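PDB 1IPA: RNA 2'-o-ribose methyltransferase, which probably transfers a methyl group to a 2'-hydroxyl of RNA ribose, as a knotted member of the TrmH (SpoU) methyltransferase family. Local coordinates for residues A116-A121 against L180-Q185; V233-Q238 against A251-E256; I11-R16 against D24-F29. All blocks are in the same frame, centred on the assembly; numbering follows the deposited sequence.

Contact 1. Residues A116-A121 against L180-Q185; sequences ALILVA and LDWIKQ
Ile-118 and Trp-182 meet where helix 176-185 lies over a face of the parallel sheet in the knotted, Rossmann-like SpoU methyltransferase domain. The nearest CA pair, Val-120 CA and Leu-180 CA at 9.8 Å, leaves side chains to bridge strand and helix, and about 102 Å² is buried in doing so. Alternation along the strand supports this reading: Ile-118 and Val-120 project toward helix 176-185, whereas Leu-117 and Leu-119 pack on helix 246-261. On Ile-118, CG1 is anti to the carbonyl carbon and the branch then runs nearly straight (chi2 162°), carrying CD1 well out from the strand. Trp-182 comes from the opposite direction, its CG anti to the backbone N (chi1 -176°), which carries the indole toward the strand; with the ring turned as chi2 sets it, the six-membered ring leads and the indole nitrogen trails. The methyl therefore arrives at the ring edge, close to the ring plane and not over a face, with Ile-118 CD1 4.0 Å from Trp-182 CH2. Another part of the same edge is filled from within the helix, where Ile-183 CD1 lies in the ring plane, 3.7 Å from Trp-182 CE3. Two methyls thus line the edge of the indole, and Leu-146 of strand 144-148 and the ring of His-186 also adjoin it. Ile-183 has its CB pointing along the interface, but a bend at chi2 (-66°) helps bring the terminal methyl to the strand. There the second contact is looser: Ile-183 CD1 rests 4.4 Å from Val-120 CG2.

Contact 2. Residues V233-Q238 against A251-E256; sequences VRIPMQ and ALLLYE
Ile-235 lies against Leu-252 and Leu-253, joining the segment that leaves strand 231-233, outermost of the parallel sheet within this chain, to helix 246-261 of the knotted methyltransferase domain. The contacts across the interface are apolar. Their centre is the Ile-235 to Leu-253 pair, whose CA atoms are 8.3 Å apart: Ile-235 CD1 sits 4.0 Å from both Leu-253 CG and Leu-253 CD2, so the methyl rests on the fork of the leucine. The two branches of Ile-235 divide the work. With CG1 anti to the carbonyl carbon (chi1 -68°), that arm extends to Leu-253, while CG2 meets the neighbouring leucine, 4.0 Å from Leu-252 CD1. Val-233 adds a looser touch, its CG1 4.4 Å from Leu-253 CD2. Leu-253 also packs on Ile-212 and Val-214 of strand 210-214, which places it between the sheet and the departing chain. An alanine in place of Ile-235 would probably leave the fork of Leu-253 and the CD1 methyl of Leu-252 without their covering, opening a gap between this segment and the helix. The polar ends of Arg-234 and Glu-256 find partners elsewhere. Arg-234 points away from the helix and gives NH1 to Ala-197 O in a hydrogen bond; Glu-256 forms a salt bridge with Arg-259 and a hydrogen bond with Gln-260. Since the 169 Å² interface relies on branched aliphatic groups, shape and exclusion of water probably hold the segment to the helix, without the directional restraint of polar bonds.

Contact 3. Residues I11-R16 against D24-F29; sequences IKELAR and DSQRRF
The guanidinium of Arg-16 and the side-chain amide of Gln-26 meet with their planes 84° apart, the amide standing at the guanidinium edge, close to its plane. Arg-16 NH2 is 4.0 Å from Gln-26 CD, a proximity too loose to count as a bond. The arginine reaches this place through a bend at chi3 (42°), whereas Gln-26 runs extended beyond CG, and the two side chains cross nearly at right angles. A second flat group, the guanidinium of Arg-28, has the backbone oxygen of Gln-26 at its edge: NH1 lies 2.9 Å from Gln-26 O, the oxygen being in the guanidinium plane and the donor almost in line with the carbonyl, though the N-H...O angle is bent at 139°. This bond spans the change from helix 20-26 to strand 28-32, made through Arg-27 with its positive phi. Glu-13 brings its carboxylate near the Gln-26 amide, but its salt bridge is to Arg-10; Arg-28 pairs with Glu-48. The site lies on the surface of the eL30-like domain, probably an RNA-binding one. Loose polar contact at an exposed edge suggests that Arg-16 and Gln-26 are only weakly coupled, while the Arg-28 bond probably restrains the turn more.

From the N terminus the chain first closes contact 3, a short return in which segment 11-16, on helix 9-15, is met by the end of helix 20-26 within the eL30-like domain. Contact 1 then spans the 58 residues between 116-121 and 180-185, tying strand 117-122 to helix 176-185. Contact 2 closes over the 12 residues between 233-238 and 251-256, bringing the chain after strand 231-233 back onto helix 246-261. All follow in series without nesting or crossing. The segments of contacts 1 and 2 touch: Leu-254 packs on Leu-117 and Leu-119, on the face of strand 117-122 turned from helix 176-185. Contact 3 lies apart, centred about 34 Å from contact 1's centre and 40 Å from contact 2's.

Contact 1. Residues A116-A121 against L180-Q185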
# COMPACT_ATOMS: atom_id res chain seq x y z
N ALA A 116 -1.27 0.65 -19.63
CA ALA A 116 -0.86 1.22 -18.35
C ALA A 116 -1.71 2.28 -17.66
O ALA A 116 -1.86 3.39 -18.15
CB ALA A 116 0.55 1.73 -18.46
N LEU A 117 -2.25 1.92 -16.50
CA LEU A 117 -3.02 2.85 -15.69
C LEU A 117 -2.11 3.09 -14.48
O LEU A 117 -1.90 2.21 -13.65
CB LEU A 117 -4.35 2.25 -15.24
CG LEU A 117 -5.17 3.10 -14.27
CD1 LEU A 117 -5.48 4.47 -14.88
CD2 LEU A 117 -6.45 2.37 -13.91
N ILE A 118 -1.56 4.30 -14.39
CA ILE A 118 -0.63 4.64 -13.34
C ILE A 118 -1.11 5.73 -12.39
O ILE A 118 -1.64 6.76 -12.81
CB ILE A 118 0.72 5.08 -13.96
CG1 ILE A 118 1.39 3.88 -14.63
CG2 ILE A 118 1.63 5.69 -12.91
CD1 ILE A 118 2.47 4.24 -15.62
N LEU A 119 -0.94 5.49 -11.09
CA LEU A 119 -1.33 6.46 -10.09
C LEU A 119 -0.09 7.11 -9.51
O LEU A 119 0.79 6.42 -9.02
CB LEU A 119 -2.13 5.80 -8.96
CG LEU A 119 -2.45 6.71 -7.77
CD1 LEU A 119 -3.34 7.84 -8.24
CD2 LEU A 119 -3.15 5.91 -6.66
N VAL A 120 -0.01 8.43 -9.57
CA VAL A 120 1.13 9.13 -9.01
C VAL A 120 0.64 9.84 -7.75
O VAL A 120 -0.19 10.74 -7.81
CB VAL A 120 1.70 10.17 -10.00
CG1 VAL A 120 2.90 10.87 -9.39
CG2 VAL A 120 2.10 9.49 -11.29
N ALA A 121 1.15 9.42 -6.59
CA ALA A 121 0.76 10.03 -5.33
C ALA A 121 1.85 10.98 -4.87
O ALA A 121 3.01 10.61 -4.74
CB ALA A 121 0.50 8.95 -4.29
N LEU A 180 8.78 13.14 -12.35
CA LEU A 180 8.35 13.99 -13.46
C LEU A 180 9.21 13.75 -14.70
O LEU A 180 8.70 13.67 -15.81
CB LEU A 180 8.38 15.46 -13.03
CG LEU A 180 7.16 15.83 -12.18
CD1 LEU A 180 7.32 17.20 -11.54
CD2 LEU A 180 5.94 15.80 -13.08
N ASP A 181 10.52 13.62 -14.51
CA ASP A 181 11.42 13.37 -15.64
C ASP A 181 11.09 11.99 -16.20
O ASP A 181 11.21 11.76 -17.41
CB ASP A 181 12.88 13.40 -15.19
CG ASP A 181 13.30 14.77 -14.67
OD1 ASP A 181 14.47 14.89 -14.24
OD2 ASP A 181 12.47 15.71 -14.67
N TRP A 182 10.69 11.08 -15.33
CA TRP A 182 10.35 9.73 -15.77
C TRP A 182 9.12 9.76 -16.70
O TRP A 182 9.12 9.13 -17.76
CB TRP A 182 10.06 8.84 -14.56
CG TRP A 182 9.80 7.41 -14.92
CD1 TRP A 182 10.73 6.46 -15.20
CD2 TRP A 182 8.52 6.79 -15.10
NE1 TRP A 182 10.12 5.28 -15.54
CE2 TRP A 182 8.76 5.46 -15.49
CE3 TRP A 182 7.20 7.23 -14.96
CZ2 TRP A 182 7.72 4.56 -15.75
CZ3 TRP A 182 6.17 6.34 -15.22
CH2 TRP A 182 6.44 5.01 -15.61
N ILE A 183 8.09 10.48 -16.27
CA ILE A 183 6.85 10.59 -17.04
C ILE A 183 7.17 11.04 -18.47
O ILE A 183 6.80 10.37 -19.44
CB ILE A 183 5.88 11.65 -16.42
CG1 ILE A 183 5.66 11.36 -14.94
CG2 ILE A 183 4.56 11.64 -17.17
CD1 ILE A 183 4.93 10.09 -14.66
N LYS A 184 7.85 12.17 -18.59
CA LYS A 184 8.21 12.72 -19.89
C LYS A 184 9.12 11.79 -20.67
O LYS A 184 9.07 11.74 -21.89
CB LYS A 184 8.86 14.09 -19.71
CG LYS A 184 7.98 15.06 -18.93
CD LYS A 184 6.59 15.15 -19.56
CE LYS A 184 5.50 15.45 -18.54
NZ LYS A 184 4.16 15.17 -19.11
N GLN A 185 9.96 11.05 -19.95
CA GLN A 185 10.89 10.12 -20.57
C GLN A 185 10.15 9.08 -21.41
O GLN A 185 10.66 8.60 -22.42
CB GLN A 185 11.72 9.42 -19.49
CG GLN A 185 12.94 8.70 -20.02
CD GLN A 185 13.80 9.60 -20.88
OE1 GLN A 185 14.07 10.74 -20.52
NE2 GLN A 185 14.23 9.08 -22.03

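Contact 2. Residues V233-Q238 against A251-E256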
# COMPACT_ATOMS: atom_id res chain seq x y z
N VAL A 233 -7.75 18.35 -13.83
CA VAL A 233 -9.11 17.97 -13.54
C VAL A 233 -9.47 18.04 -12.04
O VAL A 233 -8.60 18.04 -11.18
CB VAL A 233 -9.30 16.54 -14.11
CG1 VAL A 233 -9.50 15.53 -13.00
CG2 VAL A 233 -10.41 16.53 -15.13
N ARG A 234 -10.76 18.10 -11.74
CA ARG A 234 -11.17 18.16 -10.35
C ARG A 234 -12.29 17.20 -10.00
O ARG A 234 -13.08 16.77 -10.85
CB ARG A 234 -11.58 19.58 -9.95
CG ARG A 234 -12.99 19.98 -10.36
CD ARG A 234 -13.38 21.31 -9.75
NE ARG A 234 -14.81 21.51 -9.85
CZ ARG A 234 -15.44 21.76 -10.99
NH1 ARG A 234 -14.76 21.86 -12.12
NH2 ARG A 234 -16.76 21.87 -11.01
N ILE A 235 -12.34 16.85 -8.71
CA ILE A 235 -13.36 15.97 -8.17
C ILE A 235 -14.35 16.90 -7.49
O ILE A 235 -14.06 17.49 -6.46
CB ILE A 235 -12.75 14.98 -7.16
CG1 ILE A 235 -11.84 13.99 -7.89
CG2 ILE A 235 -13.86 14.24 -6.42
CD1 ILE A 235 -11.01 13.11 -6.99
N PRO A 236 -15.54 17.06 -8.08
CA PRO A 236 -16.56 17.94 -7.52
C PRO A 236 -16.94 17.60 -6.09
O PRO A 236 -17.07 16.43 -5.74
CB PRO A 236 -17.71 17.79 -8.50
CG PRO A 236 -17.58 16.35 -8.95
CD PRO A 236 -16.09 16.24 -9.17
N MET A 237 -17.07 18.64 -5.27
CA MET A 237 -17.46 18.51 -3.86
C MET A 237 -18.84 19.16 -3.78
O MET A 237 -18.99 20.35 -4.06
CB MET A 237 -16.49 19.26 -2.94
CG MET A 237 -15.03 18.75 -2.92
SD MET A 237 -14.80 17.05 -2.33
CE MET A 237 -13.96 16.39 -3.65
N GLN A 238 -19.85 18.39 -3.39
CA GLN A 238 -21.22 18.89 -3.32
C GLN A 238 -21.75 19.38 -1.97
O GLN A 238 -22.87 19.88 -1.91
CB GLN A 238 -22.16 17.80 -3.83
CG GLN A 238 -22.00 17.50 -5.31
CD GLN A 238 -22.87 18.40 -6.17
OE1 GLN A 238 -24.09 18.36 -6.05
NE2 GLN A 238 -22.26 19.19 -7.03
N ALA A 251 -9.42 6.17 -5.73
CA ALA A 251 -10.39 5.18 -6.20
C ALA A 251 -11.30 5.80 -7.25
O ALA A 251 -11.55 5.21 -8.30
CB ALA A 251 -11.22 4.66 -5.05
N LEU A 252 -11.80 7.00 -6.96
CA LEU A 252 -12.69 7.70 -7.87
C LEU A 252 -12.06 7.86 -9.25
O LEU A 252 -12.62 7.43 -10.25
CB LEU A 252 -13.05 9.08 -7.30
CG LEU A 252 -13.94 9.02 -6.05
CD1 LEU A 252 -14.08 10.40 -5.42
CD2 LEU A 252 -15.31 8.47 -6.46
N LEU A 253 -10.89 8.49 -9.30
CA LEU A 253 -10.18 8.71 -10.55
C LEU A 253 -9.85 7.40 -11.27
O LEU A 253 -10.05 7.29 -12.47
CB LEU A 253 -8.88 9.47 -10.28
CG LEU A 253 -9.08 10.80 -9.55
CD1 LEU A 253 -7.79 11.22 -8.89
CD2 LEU A 253 -9.58 11.85 -10.53
N LEU A 254 -9.36 6.42 -10.53
CA LEU A 254 -8.99 5.14 -11.13
C LEU A 254 -10.19 4.31 -11.60
O LEU A 254 -10.10 3.62 -12.63
CB LEU A 254 -8.11 4.35 -10.16
CG LEU A 254 -6.80 5.08 -9.81
CD1 LEU A 254 -5.94 4.22 -8.90
CD2 LEU A 254 -6.05 5.43 -11.08
N TYR A 255 -11.31 4.37 -10.88
CA TYR A 255 -12.49 3.64 -11.31
C TYR A 255 -13.12 4.28 -12.53
O TYR A 255 -13.74 3.60 -13.33
CB TYR A 255 -13.53 3.52 -10.19
CG TYR A 255 -13.35 2.23 -9.41
CD1 TYR A 255 -12.41 2.14 -8.39
CD2 TYR A 255 -14.07 1.09 -9.76
CE1 TYR A 255 -12.18 0.93 -7.73
CE2 TYR A 255 -13.84 -0.12 -9.11
CZ TYR A 255 -12.90 -0.19 -8.11
OH TYR A 255 -12.67 -1.38 -7.47
N GLU A 256 -12.96 5.59 -12.67
CA GLU A 256 -13.48 6.30 -13.83
C GLU A 256 -12.65 5.90 -15.05
O GLU A 256 -13.14 5.90 -16.18
CB GLU A 256 -13.40 7.82 -13.63
CG GLU A 256 -13.53 8.64 -14.93
CD GLU A 256 -14.86 8.45 -15.67
OE1 GLU A 256 -14.98 8.92 -16.83
OE2 GLU A 256 -15.80 7.83 -15.11

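Contact 3. Residues I11-R16 against D24-F29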
# COMPACT_ATOMS: atom_id res chain seq x y z
N ILE A 11 9.63 -12.65 22.47
CA ILE A 11 8.63 -11.64 22.16
C ILE A 11 9.24 -10.24 22.15
O ILE A 11 8.77 -9.36 21.43
CB ILE A 11 7.47 -11.69 23.18
CG1 ILE A 11 6.88 -13.10 23.24
CG2 ILE A 11 6.40 -10.68 22.79
CD1 ILE A 11 6.57 -13.70 21.88
N LYS A 12 10.28 -10.04 22.94
CA LYS A 12 10.94 -8.74 22.96
C LYS A 12 11.69 -8.53 21.65
O LYS A 12 11.79 -7.41 21.15
CB LYS A 12 11.90 -8.66 24.15
CG LYS A 12 11.19 -8.67 25.50
CD LYS A 12 12.14 -8.82 26.68
CE LYS A 12 13.02 -7.60 26.87
NZ LYS A 12 13.81 -7.73 28.13
N GLU A 13 12.19 -9.62 21.08
CA GLU A 13 12.92 -9.55 19.82
C GLU A 13 11.96 -9.27 18.66
O GLU A 13 12.27 -8.49 17.77
CB GLU A 13 13.67 -10.85 19.55
CG GLU A 13 14.74 -10.73 18.48
CD GLU A 13 15.56 -12.00 18.30
OE1 GLU A 13 16.75 -11.90 17.94
OE2 GLU A 13 15.00 -13.11 18.51
N LEU A 14 10.80 -9.89 18.67
CA LEU A 14 9.83 -9.67 17.61
C LEU A 14 9.21 -8.26 17.68
O LEU A 14 8.95 -7.64 16.64
CB LEU A 14 8.74 -10.74 17.66
CG LEU A 14 9.25 -12.16 17.43
CD1 LEU A 14 8.10 -13.15 17.49
CD2 LEU A 14 9.94 -12.25 16.08
N ALA A 15 8.99 -7.75 18.89
CA ALA A 15 8.40 -6.42 19.06
C ALA A 15 9.24 -5.31 18.42
O ALA A 15 8.70 -4.29 17.97
CB ALA A 15 8.19 -6.12 20.56
N ARG A 16 10.55 -5.50 18.38
CA ARG A 16 11.44 -4.51 17.78
C ARG A 16 11.12 -4.31 16.30
O ARG A 16 11.40 -3.26 15.73
CB ARG A 16 12.90 -4.96 17.93
CG ARG A 16 13.51 -4.73 19.32
CD ARG A 16 14.73 -5.63 19.53
NE ARG A 16 15.57 -5.71 18.33
CZ ARG A 16 16.55 -4.86 18.03
NH1 ARG A 16 16.83 -3.86 18.85
NH2 ARG A 16 17.23 -5.01 16.91
N ASP A 24 14.78 -3.24 8.79
CA ASP A 24 15.77 -3.11 7.73
C ASP A 24 17.10 -3.78 8.04
O ASP A 24 17.67 -4.45 7.18
CB ASP A 24 16.01 -1.63 7.40
CG ASP A 24 14.75 -0.93 6.92
OD1 ASP A 24 13.87 -1.60 6.34
OD2 ASP A 24 14.65 0.30 7.11
N SER A 25 17.60 -3.61 9.25
CA SER A 25 18.88 -4.19 9.59
C SER A 25 18.80 -5.70 9.69
O SER A 25 19.74 -6.39 9.30
CB SER A 25 19.43 -3.59 10.89
OG SER A 25 18.79 -4.15 12.01
N GLN A 26 17.69 -6.22 10.20
CA GLN A 26 17.54 -7.67 10.34
C GLN A 26 16.86 -8.33 9.15
O GLN A 26 16.75 -9.55 9.10
CB GLN A 26 16.75 -8.00 11.60
CG GLN A 26 17.44 -7.60 12.88
CD GLN A 26 16.53 -7.76 14.07
OE1 GLN A 26 15.47 -7.12 14.14
NE2 GLN A 26 16.92 -8.61 15.01
N ARG A 27 16.39 -7.53 8.21
CA ARG A 27 15.71 -8.04 7.03
C ARG A 27 14.54 -8.95 7.39
O ARG A 27 14.34 -10.00 6.77
CB ARG A 27 16.69 -8.78 6.13
CG ARG A 27 17.68 -7.86 5.47
CD ARG A 27 18.69 -8.61 4.65
NE ARG A 27 19.76 -7.73 4.19
CZ ARG A 27 20.80 -8.12 3.46
NH1 ARG A 27 20.92 -9.39 3.09
NH2 ARG A 27 21.72 -7.23 3.10
N ARG A 28 13.76 -8.54 8.38
CA ARG A 28 12.60 -9.31 8.79
C ARG A 28 11.44 -8.38 9.17
O ARG A 28 11.66 -7.22 9.52
CB ARG A 28 12.98 -10.22 9.95
CG ARG A 28 13.76 -11.43 9.47
CD ARG A 28 14.33 -12.24 10.60
NE ARG A 28 14.91 -13.48 10.10
CZ ARG A 28 15.97 -13.55 9.30
NH1 ARG A 28 16.58 -12.44 8.90
NH2 ARG A 28 16.42 -14.72 8.89
N PHE A 29 10.22 -8.89 9.07
CA PHE A 29 9.05 -8.11 9.40
C PHE A 29 7.88 -9.01 9.77
O PHE A 29 7.85 -10.19 9.40
CB PHE A 29 8.66 -7.16 8.24
CG PHE A 29 8.26 -7.87 6.97
CD1 PHE A 29 6.92 -7.91 6.58
CD2 PHE A 29 9.21 -8.48 6.16
CE1 PHE A 29 6.54 -8.54 5.40
CE2 PHE A 29 8.83 -9.11 4.97
CZ PHE A 29 7.49 -9.14 4.59